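Local coordinates for putative sugar binding protein (Bacteroides vulgatus ATCC 8482, PDB 3KEZ) that probably binds sugars at the outer membrane as a calcium-containing SusD-family protein, serving nutrient capture by a gut bacterium, at residues V409-V414 with A427-D432; I286-Y291 with S417-T422; S80-L85 with F128-I133; K356-L361 with K377-E382. All coordinates share one frame; numbering follows the deposited sequence.

Contact 1 (V409-V414 with A427-D432); sequences VKRIDV and AYMEYD. With EDO (1,2-ethanediol), chain I.
Backbone pairing joins Val409 to Tyr431, whose amides and carbonyls bond reciprocally: Val409 N reaches Tyr431 O at 2.7 Å, and Tyr431 N returns a bond to Val409 O. Two residues on, Arg411 N donates to Met429 O at 2.7 Å, so that the Lys410 and Glu430 pair between is non-hydrogen-bonded. Among the side-chain polar contacts, Arg411 NH1 gives Tyr428 O a bond of 2.9 Å, although the oxygen lies 33° out of the guanidinium plane. Tyr431 stands almost perpendicular to that plane, its CZ over one guanidinium face; its OH bonds instead to Thr51 O, while Arg411 NE goes to Gly52 O. Apolar contact comes from Val409, whose CG1 lies anti to the backbone N (chi1 173°) and meets Tyr431 CZ at 3.4 Å. Selenomethionine Met429, bent at chi2 and chi3, curls back and lays CE over the Arg411 backbone, 3.2 Å from Arg411 O. The opposite charges of Lys410 and Glu430 stay apart, NZ to OE1 being 4.5 Å, and their aliphatic parts touch instead. The whole is a short two-stranded antiparallel sheet, with Val409 and Tyr431 on its buried face and Lys410 and Glu430 on the exposed one.

Contact 2 (I286-Y291 with S417-T422); sequences ITCSFY and SDINKT
The Tyr291 ring meets Asp418 at its edge, where OD2 lies near the ring plane and 3.0 Å from the phenol OH; the hydroxyl may donate to this oxygen, though its proton has another acceptor within reach. Ring and carboxylate planes stand 65° apart. Ile419 CD1 approaches the same ring obliquely, 3.7 Å from Tyr291 CD2. With CG1 set between the backbone N and the carbonyl carbon (chi1 51°), the extended arm of Ile419 carries CD1 against Tyr291 and Cys288, whose SG is 4.0 Å from that methyl. Cys288 SG also lies 3.3 Å from Thr422 O. Thr422 splits its two branches by character: CG2 packs 3.3 Å from Ile286 O, while OG1 bonds to Tyr312 O and shares a water with Ile286 O. That water donates to the Ile286 carbonyl, linking it to Thr422 OG1. Strand 306-309 adds Leu306 against Tyr291 and Phe308 against Ile419. The arrangement joins a capped helix start to a turn: Thr287 is the N-cap, its OG1 weakly accepting from Phe290 N at 3.4 Å and also bonding to Asp53 O, and Ile419 to Thr422 form a type I beta turn.

Contact 3 (S80-L85 with F128-I133); sequences SHWSYL and FDLTRI
The side chains of Leu85 and Leu130 lie alongside each other, running opposite ways, and supply the main apolar contact, Leu85 CB lying 3.7 Å from Leu130 CG. Leu130 CG sits anti to the carbonyl carbon (chi1 -77°), and the CD2 branch beyond it reaches Trp82, coming obliquely within 4.0 Å of CE3. His81 and Leu85 also face Ile133, whose CD1 is 4.2 Å from His81 CD2. These side chains fill the seam between two nearly antiparallel helices, in the helix-rich architecture of the SusD family; the axes of the two short segments come within 10.2 Å, at 158° between their directions. Asp129 touches the other helix through CB, 3.8 Å from Leu85 CD1, while its carboxylate is engaged within its own helix and by Tyr40. Arg132 grips Asp129 OD1 side-on through NE at 2.9 Å and NH2 at 2.8 Å, both nitrogens approaching from the same face of the carboxylate and OD1 lying in the guanidinium plane. Asp129 OD2 bonds to Tyr40 OH. With an alanine here, Arg132 would probably lose its charge partner within the helix, and Tyr40 the carboxylate it bonds. Leu44 of helix 43-50 covers His81, Leu85 and Ile133.

Contact 4 (K356-L361 with K377-E382); sequences KAVKYL and KTLTLE
Leu379 reaches across to helix 354-368 and carries most of this contact, an example of one branched side chain joining a loop to a helix. Its CG lies anti to the carbonyl carbon (chi1 -69°), and the extended second torsion sends CD1 onto the helix surface between Ala357, Val358 and Leu361. There CD1 is 3.7 Å from the backbone Val358 N and 3.9 Å from Ala357 CB, a small methyl that lets the leucine come close to the main chain. Val358 crosses Leu379 at about a right angle, with CG2 3.9 Å from CD1. The same CG2 also packs 3.8 Å from Lys377 O, extending the contact along the loop. Leu361, one helical turn beyond Ala357, meets Leu379 obliquely: Leu361 CD2 is 3.7 Å from Leu379 CD1 and 4.0 Å from Leu379 CD2. A glycine in place of Leu379 would probably open a gap beside Ala357 and Leu361 and leave Val358 with little more than the Lys377 carbonyl across the contact. Asn354 reinforces the apolar join, its side chain bonding both Lys377 O and Leu379 N. Thr380 then caps helix 381-392 by accepting from Asn383 N. Ala357 also rests against Ala348 and Val349 of helix 337-350, and Tyr360 packs on Ile223 of helix 212-229.

In the fold
From the N terminus, contact 3 comes first, closing a mostly helical span of 42 residues between 80-85 and 128-133, on helices 80-96 and 109-134. Contact 2 opens next at the start of helix 288-295 and spans 125 residues before it closes. Nested within that span is contact 4, which closes the short connection from helix 354-368 to helix 381-392. Contact 1 begins before contact 2 has closed and ends after it, so the two cross; they also touch, Val414 lying against Cys288 and Ser289. Contacts 3 and 4 lie on opposite sides of the chain's centre, their own centres about 32 Å apart, so each fastens a separate helical region, while contacts 1 and 2 together fasten the loops and short strands.

Contact 1 (V409-V414 with A427-D432)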
# COMPACT_ATOMS: atom_id res chain seq x y z
N VAL A 409 -16.99 -2.12 -7.88
CA VAL A 409 -16.01 -1.75 -8.91
C VAL A 409 -16.69 -1.86 -10.29
O VAL A 409 -17.25 -2.92 -10.65
CB VAL A 409 -14.75 -2.61 -8.83
CG1 VAL A 409 -13.79 -2.33 -10.03
CG2 VAL A 409 -14.02 -2.45 -7.42
N LYS A 410 -16.70 -0.77 -11.04
CA LYS A 410 -17.34 -0.77 -12.37
C LYS A 410 -16.33 -0.28 -13.42
O LYS A 410 -16.04 0.89 -13.48
CB LYS A 410 -18.60 0.12 -12.35
CG LYS A 410 -19.75 -0.54 -11.58
CD LYS A 410 -20.99 0.30 -11.47
CE LYS A 410 -22.09 -0.38 -10.67
NZ LYS A 410 -23.37 0.38 -10.75
N ARG A 411 -15.74 -1.21 -14.16
CA ARG A 411 -14.91 -0.89 -15.32
C ARG A 411 -15.81 -0.38 -16.45
O ARG A 411 -16.84 -0.99 -16.72
CB ARG A 411 -14.14 -2.14 -15.76
CG ARG A 411 -13.08 -2.56 -14.74
CD ARG A 411 -12.60 -3.94 -14.96
NE ARG A 411 -11.45 -4.22 -14.13
CZ ARG A 411 -10.84 -5.39 -14.06
NH1 ARG A 411 -11.28 -6.47 -14.74
NH2 ARG A 411 -9.76 -5.49 -13.30
N ILE A 412 -15.43 0.75 -17.05
CA ILE A 412 -16.24 1.44 -18.06
C ILE A 412 -15.55 1.31 -19.43
O ILE A 412 -14.39 1.71 -19.60
CB ILE A 412 -16.42 2.95 -17.74
CG1 ILE A 412 -16.65 3.19 -16.24
CG2 ILE A 412 -17.57 3.55 -18.56
CD1 ILE A 412 -17.78 2.42 -15.67
N ASP A 413 -16.21 0.72 -20.40
CA ASP A 413 -15.49 0.57 -21.66
C ASP A 413 -15.73 1.79 -22.53
O ASP A 413 -16.55 1.77 -23.41
CB ASP A 413 -15.82 -0.74 -22.38
CG ASP A 413 -14.64 -1.25 -23.25
OD1 ASP A 413 -13.43 -0.91 -23.00
OD2 ASP A 413 -14.94 -1.96 -24.22
N VAL A 414 -15.05 2.87 -22.20
CA VAL A 414 -15.08 4.10 -23.00
C VAL A 414 -13.76 4.21 -23.74
O VAL A 414 -12.75 3.67 -23.28
CB VAL A 414 -15.31 5.36 -22.14
CG1 VAL A 414 -16.74 5.41 -21.67
CG2 VAL A 414 -14.35 5.42 -20.95
N ALA A 427 -13.50 -10.57 -18.81
CA ALA A 427 -14.84 -11.10 -18.55
C ALA A 427 -15.49 -10.38 -17.38
O ALA A 427 -16.70 -10.47 -17.20
CB ALA A 427 -14.75 -12.56 -18.22
N TYR A 428 -14.70 -9.66 -16.59
CA TYR A 428 -15.20 -9.10 -15.32
C TYR A 428 -15.19 -7.57 -15.28
O TYR A 428 -14.15 -6.94 -14.99
CB TYR A 428 -14.39 -9.69 -14.15
CG TYR A 428 -14.37 -11.19 -14.07
CD1 TYR A 428 -15.52 -11.91 -13.74
CD2 TYR A 428 -13.21 -11.92 -14.35
CE1 TYR A 428 -15.50 -13.29 -13.67
CE2 TYR A 428 -13.19 -13.31 -14.28
CZ TYR A 428 -14.34 -13.97 -13.94
OH TYR A 428 -14.33 -15.32 -13.84
N MSE A 429 -16.35 -6.97 -15.55
CA MSE A 429 -16.49 -5.53 -15.67
C MSE A 429 -17.12 -4.84 -14.43
O MSE A 429 -16.84 -3.68 -14.17
CB MSE A 429 -17.23 -5.18 -16.95
CG MSE A 429 -16.50 -5.67 -18.24
SE MSE A 429 -14.95 -4.61 -18.61
CE MSE A 429 -15.79 -2.93 -19.08
N GLU A 430 -17.91 -5.56 -13.65
CA GLU A 430 -18.52 -4.99 -12.47
C GLU A 430 -18.47 -6.04 -11.39
O GLU A 430 -18.80 -7.17 -11.65
CB GLU A 430 -19.98 -4.56 -12.72
CG GLU A 430 -20.18 -3.60 -13.92
CD GLU A 430 -21.52 -2.81 -13.91
OE1 GLU A 430 -22.50 -3.24 -13.26
OE2 GLU A 430 -21.58 -1.76 -14.58
N TYR A 431 -18.03 -5.67 -10.19
CA TYR A 431 -17.96 -6.64 -9.07
C TYR A 431 -17.83 -5.90 -7.72
O TYR A 431 -17.37 -4.77 -7.64
CB TYR A 431 -16.80 -7.62 -9.28
CG TYR A 431 -15.53 -6.95 -9.79
CD1 TYR A 431 -15.29 -6.81 -11.16
CD2 TYR A 431 -14.58 -6.44 -8.89
CE1 TYR A 431 -14.12 -6.16 -11.64
CE2 TYR A 431 -13.43 -5.80 -9.34
CZ TYR A 431 -13.21 -5.65 -10.74
OH TYR A 431 -12.06 -5.02 -11.21
N ASP A 432 -18.24 -6.59 -6.67
CA ASP A 432 -18.29 -6.06 -5.33
C ASP A 432 -17.72 -7.11 -4.40
O ASP A 432 -17.15 -8.06 -4.86
CB ASP A 432 -19.72 -5.68 -4.96
CG ASP A 432 -20.71 -6.84 -5.09
OD1 ASP A 432 -20.34 -8.04 -4.92
OD2 ASP A 432 -21.88 -6.53 -5.35
C1 EDO I . -24.49 -8.79 -5.09
O1 EDO I . -23.20 -8.78 -5.69
C2 EDO I . -25.47 -8.19 -6.08
O2 EDO I . -25.63 -9.11 -7.15

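Contact 2 (I286-Y291 with S417-T422)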
# COMPACT_ATOMS: atom_id res chain seq x y z
N ILE A 286 -3.10 3.40 -17.37
CA ILE A 286 -4.38 3.89 -16.87
C ILE A 286 -5.50 3.45 -17.82
O ILE A 286 -5.27 3.24 -19.00
CB ILE A 286 -4.42 5.41 -16.71
CG1 ILE A 286 -4.35 6.13 -18.05
CG2 ILE A 286 -3.35 5.90 -15.71
CD1 ILE A 286 -4.35 7.65 -17.92
N THR A 287 -6.71 3.28 -17.29
CA THR A 287 -7.88 3.04 -18.12
C THR A 287 -8.34 4.36 -18.78
O THR A 287 -8.00 5.45 -18.31
CB THR A 287 -9.02 2.45 -17.30
OG1 THR A 287 -9.25 3.32 -16.19
CG2 THR A 287 -8.66 0.99 -16.79
N CYS A 288 -9.09 4.25 -19.86
CA CYS A 288 -9.65 5.46 -20.48
C CYS A 288 -10.55 6.26 -19.55
O CYS A 288 -10.52 7.49 -19.52
CB CYS A 288 -10.44 5.10 -21.73
SG CYS A 288 -9.36 4.49 -23.07
N SER A 289 -11.39 5.54 -18.81
CA SER A 289 -12.29 6.19 -17.85
C SER A 289 -11.51 7.00 -16.80
O SER A 289 -11.93 8.09 -16.43
CB SER A 289 -13.22 5.19 -17.15
OG SER A 289 -12.54 4.13 -16.50
N PHE A 290 -10.36 6.49 -16.34
CA PHE A 290 -9.58 7.24 -15.35
C PHE A 290 -8.91 8.47 -16.00
O PHE A 290 -8.89 9.55 -15.43
CB PHE A 290 -8.52 6.40 -14.67
CG PHE A 290 -7.65 7.22 -13.75
CD1 PHE A 290 -8.12 7.59 -12.51
CD2 PHE A 290 -6.40 7.64 -14.13
CE1 PHE A 290 -7.32 8.34 -11.64
CE2 PHE A 290 -5.63 8.41 -13.30
CZ PHE A 290 -6.10 8.75 -12.04
N TYR A 291 -8.35 8.29 -17.20
CA TYR A 291 -7.82 9.43 -17.96
C TYR A 291 -8.87 10.53 -18.15
O TYR A 291 -8.58 11.71 -17.93
CB TYR A 291 -7.25 8.96 -19.29
CG TYR A 291 -6.62 10.05 -20.12
CD1 TYR A 291 -5.69 10.91 -19.58
CD2 TYR A 291 -6.99 10.22 -21.45
CE1 TYR A 291 -5.11 11.90 -20.34
CE2 TYR A 291 -6.42 11.22 -22.23
CZ TYR A 291 -5.48 12.05 -21.67
OH TYR A 291 -4.94 13.02 -22.42
N SER A 417 -9.22 9.01 -27.93
CA SER A 417 -8.29 9.08 -29.03
C SER A 417 -6.88 9.52 -28.60
O SER A 417 -5.95 9.35 -29.37
CB SER A 417 -8.86 9.99 -30.13
OG SER A 417 -9.21 11.25 -29.59
N ASP A 418 -6.70 10.04 -27.38
CA ASP A 418 -5.33 10.37 -26.90
C ASP A 418 -4.57 9.12 -26.48
O ASP A 418 -3.34 9.14 -26.37
CB ASP A 418 -5.34 11.32 -25.69
CG ASP A 418 -5.73 12.75 -26.03
OD1 ASP A 418 -5.55 13.17 -27.19
OD2 ASP A 418 -6.17 13.45 -25.07
N ILE A 419 -5.32 8.05 -26.17
CA ILE A 419 -4.74 6.77 -25.77
C ILE A 419 -5.50 5.66 -26.48
O ILE A 419 -6.22 4.88 -25.86
CB ILE A 419 -4.74 6.58 -24.24
CG1 ILE A 419 -6.13 6.83 -23.61
CG2 ILE A 419 -3.66 7.47 -23.64
CD1 ILE A 419 -6.14 6.68 -22.12
N ASN A 420 -5.32 5.62 -27.80
CA ASN A 420 -6.25 4.91 -28.68
C ASN A 420 -6.06 3.42 -28.72
O ASN A 420 -6.83 2.74 -29.37
CB ASN A 420 -6.26 5.51 -30.11
CG ASN A 420 -4.97 5.29 -30.88
OD1 ASN A 420 -4.23 4.35 -30.61
ND2 ASN A 420 -4.71 6.14 -31.85
N LYS A 421 -5.04 2.89 -28.03
CA LYS A 421 -4.89 1.43 -27.91
C LYS A 421 -5.32 0.88 -26.55
O LYS A 421 -5.28 -0.34 -26.33
CB LYS A 421 -3.44 1.01 -28.20
CG LYS A 421 -3.07 1.15 -29.67
CD LYS A 421 -1.60 0.85 -29.93
CE LYS A 421 -1.24 1.18 -31.38
NZ LYS A 421 0.18 1.51 -31.52
N THR A 422 -5.76 1.75 -25.65
CA THR A 422 -6.17 1.33 -24.33
C THR A 422 -7.64 0.92 -24.36
O THR A 422 -8.52 1.73 -24.64
CB THR A 422 -6.04 2.51 -23.33
OG1 THR A 422 -4.70 3.01 -23.33
CG2 THR A 422 -6.46 2.08 -21.90
O HOH W 1 -3.54 4.19 -21.21

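Contact 3 (S80-L85 with F128-I133)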
# COMPACT_ATOMS: atom_id res chain seq x y z
N SER A 80 3.88 -15.96 -4.03
CA SER A 80 4.84 -14.98 -3.52
C SER A 80 4.28 -14.07 -2.43
O SER A 80 4.97 -13.75 -1.49
CB SER A 80 5.34 -14.09 -4.66
OG SER A 80 4.25 -13.73 -5.53
N HIS A 81 3.03 -13.63 -2.59
CA HIS A 81 2.41 -12.75 -1.63
C HIS A 81 2.44 -13.46 -0.29
O HIS A 81 2.87 -12.89 0.70
CB HIS A 81 0.96 -12.41 -1.99
CG HIS A 81 0.76 -12.01 -3.43
ND1 HIS A 81 0.78 -12.91 -4.48
CD2 HIS A 81 0.50 -10.80 -3.97
CE1 HIS A 81 0.54 -12.26 -5.61
NE2 HIS A 81 0.37 -10.98 -5.33
N TRP A 82 1.96 -14.70 -0.28
CA TRP A 82 1.91 -15.52 0.92
C TRP A 82 3.30 -15.75 1.57
O TRP A 82 3.53 -15.41 2.76
CB TRP A 82 1.23 -16.84 0.52
CG TRP A 82 0.93 -17.76 1.65
CD1 TRP A 82 1.73 -18.73 2.14
CD2 TRP A 82 -0.30 -17.80 2.41
NE1 TRP A 82 1.09 -19.39 3.17
CE2 TRP A 82 -0.15 -18.83 3.36
CE3 TRP A 82 -1.48 -17.05 2.40
CZ2 TRP A 82 -1.17 -19.15 4.29
CZ3 TRP A 82 -2.49 -17.38 3.30
CH2 TRP A 82 -2.32 -18.42 4.24
N SER A 83 4.23 -16.28 0.75
CA SER A 83 5.56 -16.66 1.22
C SER A 83 6.38 -15.47 1.69
O SER A 83 6.98 -15.53 2.74
CB SER A 83 6.35 -17.49 0.18
OG SER A 83 6.15 -17.07 -1.17
N TYR A 84 6.36 -14.36 0.93
CA TYR A 84 7.14 -13.20 1.28
C TYR A 84 6.62 -12.53 2.57
O TYR A 84 7.39 -12.22 3.47
CB TYR A 84 7.19 -12.19 0.12
CG TYR A 84 8.32 -12.46 -0.84
CD1 TYR A 84 8.27 -13.54 -1.69
CD2 TYR A 84 9.46 -11.63 -0.87
CE1 TYR A 84 9.31 -13.82 -2.55
CE2 TYR A 84 10.54 -11.91 -1.73
CZ TYR A 84 10.43 -13.00 -2.58
OH TYR A 84 11.46 -13.33 -3.46
N LEU A 85 5.30 -12.37 2.67
CA LEU A 85 4.73 -11.76 3.87
C LEU A 85 4.96 -12.62 5.13
O LEU A 85 5.28 -12.08 6.20
CB LEU A 85 3.26 -11.37 3.63
CG LEU A 85 3.17 -10.21 2.64
CD1 LEU A 85 1.80 -10.02 2.09
CD2 LEU A 85 3.76 -8.89 3.21
N PHE A 128 -1.69 -7.12 7.69
CA PHE A 128 -2.76 -6.35 7.01
C PHE A 128 -2.81 -6.71 5.51
O PHE A 128 -3.89 -6.98 4.97
CB PHE A 128 -2.57 -4.84 7.23
CG PHE A 128 -3.60 -3.98 6.53
CD1 PHE A 128 -4.95 -4.07 6.83
CD2 PHE A 128 -3.21 -3.01 5.60
CE1 PHE A 128 -5.88 -3.22 6.23
CE2 PHE A 128 -4.13 -2.20 4.99
CZ PHE A 128 -5.45 -2.27 5.32
N ASP A 129 -1.65 -6.77 4.86
CA ASP A 129 -1.63 -7.14 3.45
C ASP A 129 -2.13 -8.56 3.24
O ASP A 129 -2.92 -8.81 2.32
CB ASP A 129 -0.25 -6.89 2.82
CG ASP A 129 -0.10 -5.50 2.26
OD1 ASP A 129 -1.06 -5.07 1.59
OD2 ASP A 129 0.93 -4.81 2.51
N LEU A 130 -1.72 -9.50 4.07
CA LEU A 130 -2.22 -10.86 3.93
C LEU A 130 -3.75 -10.85 4.10
O LEU A 130 -4.46 -11.50 3.38
CB LEU A 130 -1.58 -11.85 4.92
CG LEU A 130 -0.16 -12.37 4.65
CD1 LEU A 130 0.43 -12.98 5.93
CD2 LEU A 130 -0.16 -13.41 3.55
N THR A 131 -4.25 -10.08 5.05
CA THR A 131 -5.67 -10.13 5.38
C THR A 131 -6.51 -9.51 4.27
O THR A 131 -7.54 -10.05 3.92
CB THR A 131 -5.90 -9.44 6.75
OG1 THR A 131 -5.15 -10.13 7.76
CG2 THR A 131 -7.40 -9.44 7.14
N ARG A 132 -6.07 -8.40 3.69
CA ARG A 132 -6.84 -7.79 2.60
C ARG A 132 -6.73 -8.53 1.26
O ARG A 132 -7.67 -8.50 0.43
CB ARG A 132 -6.56 -6.30 2.46
CG ARG A 132 -5.20 -5.88 2.08
CD ARG A 132 -5.11 -4.36 2.16
NE ARG A 132 -3.77 -3.93 1.82
CZ ARG A 132 -3.42 -2.71 1.40
NH1 ARG A 132 -4.31 -1.74 1.26
NH2 ARG A 132 -2.14 -2.49 1.10
N ILE A 133 -5.62 -9.23 1.06
CA ILE A 133 -5.41 -10.02 -0.16
C ILE A 133 -6.22 -11.32 -0.14
O ILE A 133 -6.82 -11.66 -1.17
CB ILE A 133 -3.89 -10.31 -0.44
CG1 ILE A 133 -3.15 -9.03 -0.81
CG2 ILE A 133 -3.68 -11.40 -1.59
CD1 ILE A 133 -1.60 -9.18 -0.71

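Contact 4 (K356-L361 with K377-E382)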
# COMPACT_ATOMS: atom_id res chain seq x y z
N LYS A 356 -13.85 19.97 8.98
CA LYS A 356 -12.59 19.27 9.03
C LYS A 356 -12.35 18.51 7.74
O LYS A 356 -11.23 18.50 7.25
CB LYS A 356 -12.57 18.30 10.22
CG LYS A 356 -11.17 17.91 10.66
CD LYS A 356 -11.14 17.02 11.93
CE LYS A 356 -11.24 17.83 13.20
NZ LYS A 356 -10.73 17.06 14.39
N ALA A 357 -13.39 17.89 7.17
CA ALA A 357 -13.24 17.21 5.89
C ALA A 357 -12.81 18.18 4.80
O ALA A 357 -11.88 17.87 4.05
CB ALA A 357 -14.51 16.52 5.48
N VAL A 358 -13.48 19.33 4.72
CA VAL A 358 -13.12 20.38 3.78
C VAL A 358 -11.66 20.86 4.01
O VAL A 358 -10.92 20.99 3.04
CB VAL A 358 -14.09 21.55 3.84
CG1 VAL A 358 -13.52 22.83 3.16
CG2 VAL A 358 -15.43 21.15 3.23
N LYS A 359 -11.26 21.05 5.27
CA LYS A 359 -9.89 21.48 5.59
C LYS A 359 -8.87 20.52 4.97
O LYS A 359 -8.00 20.92 4.18
CB LYS A 359 -9.70 21.55 7.10
CG LYS A 359 -8.32 22.11 7.55
CD LYS A 359 -8.05 21.81 9.04
CE LYS A 359 -6.55 21.50 9.33
NZ LYS A 359 -6.27 21.35 10.81
N TYR A 360 -9.00 19.24 5.29
CA TYR A 360 -8.00 18.27 4.84
C TYR A 360 -8.09 18.00 3.35
O TYR A 360 -7.07 17.94 2.64
CB TYR A 360 -8.08 16.99 5.68
CG TYR A 360 -7.60 17.22 7.10
CD1 TYR A 360 -6.23 17.42 7.35
CD2 TYR A 360 -8.46 17.19 8.19
CE1 TYR A 360 -5.76 17.61 8.62
CE2 TYR A 360 -7.97 17.40 9.50
CZ TYR A 360 -6.62 17.61 9.69
OH TYR A 360 -6.06 17.79 10.93
N LEU A 361 -9.30 17.91 2.83
CA LEU A 361 -9.43 17.62 1.43
C LEU A 361 -8.93 18.77 0.59
O LEU A 361 -8.34 18.54 -0.46
CB LEU A 361 -10.86 17.25 1.07
CG LEU A 361 -10.90 16.47 -0.22
CD1 LEU A 361 -10.31 15.06 0.01
CD2 LEU A 361 -12.31 16.39 -0.73
N LYS A 377 -18.84 23.10 0.24
CA LYS A 377 -19.46 21.84 -0.18
C LYS A 377 -19.75 21.03 1.07
O LYS A 377 -19.03 21.12 2.07
CB LYS A 377 -18.52 21.01 -1.07
CG LYS A 377 -17.96 21.76 -2.28
CD LYS A 377 -18.97 21.92 -3.35
CE LYS A 377 -18.38 22.53 -4.64
NZ LYS A 377 -19.52 22.97 -5.44
N THR A 378 -20.82 20.25 1.01
CA THR A 378 -21.06 19.21 2.00
C THR A 378 -20.47 17.97 1.39
O THR A 378 -21.02 17.43 0.41
CB THR A 378 -22.53 19.03 2.31
OG1 THR A 378 -23.02 20.25 2.90
CG2 THR A 378 -22.71 17.84 3.28
N LEU A 379 -19.29 17.60 1.87
CA LEU A 379 -18.52 16.52 1.27
C LEU A 379 -19.11 15.15 1.61
O LEU A 379 -19.56 14.91 2.73
CB LEU A 379 -17.04 16.60 1.66
CG LEU A 379 -16.20 17.76 1.10
CD1 LEU A 379 -14.83 17.65 1.73
CD2 LEU A 379 -16.10 17.72 -0.38
N THR A 380 -19.11 14.28 0.60
CA THR A 380 -19.56 12.88 0.70
C THR A 380 -18.35 11.91 0.69
O THR A 380 -17.23 12.26 0.31
CB THR A 380 -20.48 12.55 -0.49
OG1 THR A 380 -19.68 12.49 -1.66
CG2 THR A 380 -21.58 13.63 -0.65
N LEU A 381 -18.56 10.67 1.12
CA LEU A 381 -17.52 9.68 0.97
C LEU A 381 -17.07 9.58 -0.49
O LEU A 381 -15.88 9.51 -0.78
CB LEU A 381 -18.00 8.31 1.47
CG LEU A 381 -17.04 7.15 1.27
CD1 LEU A 381 -15.73 7.39 2.03
CD2 LEU A 381 -17.71 5.82 1.68
N GLU A 382 -18.02 9.57 -1.40
CA GLU A 382 -17.67 9.44 -2.81
C GLU A 382 -16.77 10.59 -3.30
O GLU A 382 -15.89 10.37 -4.10
CB GLU A 382 -18.92 9.37 -3.67
CG GLU A 382 -18.60 9.34 -5.15
CD GLU A 382 -19.72 8.79 -6.02
OE1 GLU A 382 -20.85 8.59 -5.55
OE2 GLU A 382 -19.44 8.56 -7.21